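Local coordinates for protein carbamate kinase (Aeropyrum pernix, PDB 2E9Y) that probably catalyses the reversible transfer of a phosphate group between ATP and carbamate, at residues 256-261 against 281-286. Numbering follows the deposited sequence.
Sequences AAASEL and AAISFV
Leu261, whose backbone packs against Ile283, gives its N-H to Ala257 O at 3.0 Å, and the same carbonyl oxygen takes a second, weak bond from Glu260 N. These two bonds close the first turn of helix 258-266, with Ala257, the last residue of strand 255-257, at the N-cap position. No hydrogen bond crosses to helix 275-289; apolar side chains meet each other, and the Ile283 arm also packs against backbone carbonyl atoms of the helical turn. Ala258 and Ile283 bring their CA atoms to 5.1 Å, a close approach consistent with the small side chain of Ala258. Ala258 CB faces two residues one turn apart on the other helix: Ile283 CG2 lies 4.1 Å from Ala258 CB, and Val286 CG1 is equally near. With Val286 CG1 anti to the backbone N (chi1 176°), this branch is the one that reaches the alanine. Ile283 sends its longer arm along the flank of the helical turn, since CG1 stands anti to the carbonyl carbon (chi1 -68°) and the chain then runs on extended. Ile283 CD1 rests 3.8 Å from Ala258 O and comes equally close to Leu261 C, with Leu261 CB at 3.9 Å. An alanine in place of Ile283 would probably leave the Ala258 and Leu261 carbonyl groups without their aliphatic cover and open a gap between the helices. Val313 of strand 311-314 touches Ala258, Leu261, Ala282 and Val286, so this strand, which lies between strands 255-257 and 293-297 in the main sheet, forms a floor shared by both helices. Ser259 OG bonds to Gly316 O and Glu260 pairs with Lys263. With no polar bond across this buried contact, the association of the helices here probably rests on close packing and the burial of apolar surface.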
loop_
_atom_site.group_PDB
_atom_site.type_symbol
_atom_site.label_atom_id
_atom_site.label_comp_id
_atom_site.label_asym_id
_atom_site.label_seq_id
_atom_site.Cartn_x
_atom_site.Cartn_y
_atom_site.Cartn_z
ATOM N N ALA A 256 -0.654 8.773 -36.399
ATOM C CA ALA A 256 -1.167 7.604 -37.094
ATOM C C ALA A 256 -2.598 7.315 -36.670
ATOM O O ALA A 256 -2.940 7.423 -35.492
ATOM C CB ALA A 256 -0.282 6.397 -36.804
ATOM N N ALA A 257 -3.435 6.960 -37.637
ATOM C CA ALA A 257 -4.822 6.640 -37.351
ATOM C C ALA A 257 -4.849 5.292 -36.640
ATOM O O ALA A 257 -4.103 4.378 -37.003
ATOM C CB ALA A 257 -5.624 6.569 -38.642
ATOM N N ALA A 258 -5.697 5.177 -35.623
ATOM C CA ALA A 258 -5.814 3.938 -34.867
ATOM C C ALA A 258 -6.089 2.763 -35.795
ATOM O O ALA A 258 -5.574 1.666 -35.584
ATOM C CB ALA A 258 -6.928 4.059 -33.829
ATOM N N SER A 259 -6.898 2.995 -36.826
ATOM C CA SER A 259 -7.237 1.945 -37.781
ATOM C C SER A 259 -5.994 1.445 -38.507
ATOM O O SER A 259 -5.879 0.261 -38.819
ATOM C CB SER A 259 -8.255 2.458 -38.805
ATOM O OG SER A 259 -7.712 3.516 -39.573
ATOM N N GLU A 260 -5.065 2.352 -38.781
ATOM C CA GLU A 260 -3.836 1.973 -39.463
ATOM C C GLU A 260 -2.904 1.210 -38.530
ATOM O O GLU A 260 -2.298 0.217 -38.929
ATOM C CB GLU A 260 -3.134 3.212 -40.016
ATOM C CG GLU A 260 -3.810 3.763 -41.256
ATOM C CD GLU A 260 -3.768 2.783 -42.416
ATOM O OE1 GLU A 260 -2.679 2.587 -42.996
ATOM O OE2 GLU A 260 -4.823 2.199 -42.738
ATOM N N LEU A 261 -2.790 1.667 -37.286
ATOM C CA LEU A 261 -1.927 0.986 -36.330
ATOM C C LEU A 261 -2.461 -0.407 -36.025
ATOM O O LEU A 261 -1.690 -1.339 -35.790
ATOM C CB LEU A 261 -1.809 1.786 -35.028
ATOM C CG LEU A 261 -0.980 3.071 -35.072
ATOM C CD1 LEU A 261 -0.831 3.617 -33.662
ATOM C CD2 LEU A 261 0.391 2.791 -35.672
ATOM N N ALA A 281 -3.369 -0.540 -26.282
ATOM C CA ALA A 281 -3.972 0.350 -25.292
ATOM C C ALA A 281 -4.375 1.683 -25.918
ATOM O O ALA A 281 -5.485 2.173 -25.700
ATOM C CB ALA A 281 -2.988 0.595 -24.145
ATOM N N ALA A 282 -3.469 2.267 -26.696
ATOM C CA ALA A 282 -3.742 3.543 -27.350
ATOM C C ALA A 282 -4.936 3.425 -28.293
ATOM O O ALA A 282 -5.832 4.271 -28.285
ATOM C CB ALA A 282 -2.509 4.010 -28.119
ATOM N N ILE A 283 -4.947 2.372 -29.105
ATOM C CA ILE A 283 -6.042 2.151 -30.047
ATOM C C ILE A 283 -7.373 2.003 -29.314
ATOM O O ILE A 283 -8.375 2.602 -29.708
ATOM C CB ILE A 283 -5.807 0.882 -30.897
ATOM C CG1 ILE A 283 -4.627 1.104 -31.847
ATOM C CG2 ILE A 283 -7.067 0.530 -31.669
ATOM C CD1 ILE A 283 -4.189 -0.143 -32.598
ATOM N N SER A 284 -7.381 1.212 -28.244
ATOM C CA SER A 284 -8.601 0.997 -27.474
ATOM C C SER A 284 -9.174 2.309 -26.948
ATOM O O SER A 284 -10.387 2.526 -26.978
ATOM C CB SER A 284 -8.327 0.045 -26.306
ATOM O OG SER A 284 -9.492 -0.165 -25.528
ATOM N N PHE A 285 -8.299 3.186 -26.469
ATOM C CA PHE A 285 -8.737 4.469 -25.937
ATOM C C PHE A 285 -9.419 5.282 -27.032
ATOM O O PHE A 285 -10.500 5.830 -26.828
ATOM C CB PHE A 285 -7.548 5.255 -25.384
ATOM C CG PHE A 285 -7.930 6.574 -24.776
ATOM C CD1 PHE A 285 -8.627 6.621 -23.572
ATOM C CD2 PHE A 285 -7.614 7.769 -25.415
ATOM C CE1 PHE A 285 -9.007 7.834 -23.014
ATOM C CE2 PHE A 285 -7.990 8.992 -24.865
ATOM C CZ PHE A 285 -8.687 9.028 -23.664
ATOM N N VAL A 286 -8.782 5.362 -28.196
ATOM C CA VAL A 286 -9.356 6.112 -29.304
ATOM C C VAL A 286 -10.713 5.540 -29.724
ATOM O O VAL A 286 -11.672 6.289 -29.927
ATOM C CB VAL A 286 -8.408 6.120 -30.528
ATOM C CG1 VAL A 286 -9.076 6.828 -31.698
ATOM C CG2 VAL A 286 -7.107 6.830 -30.173
#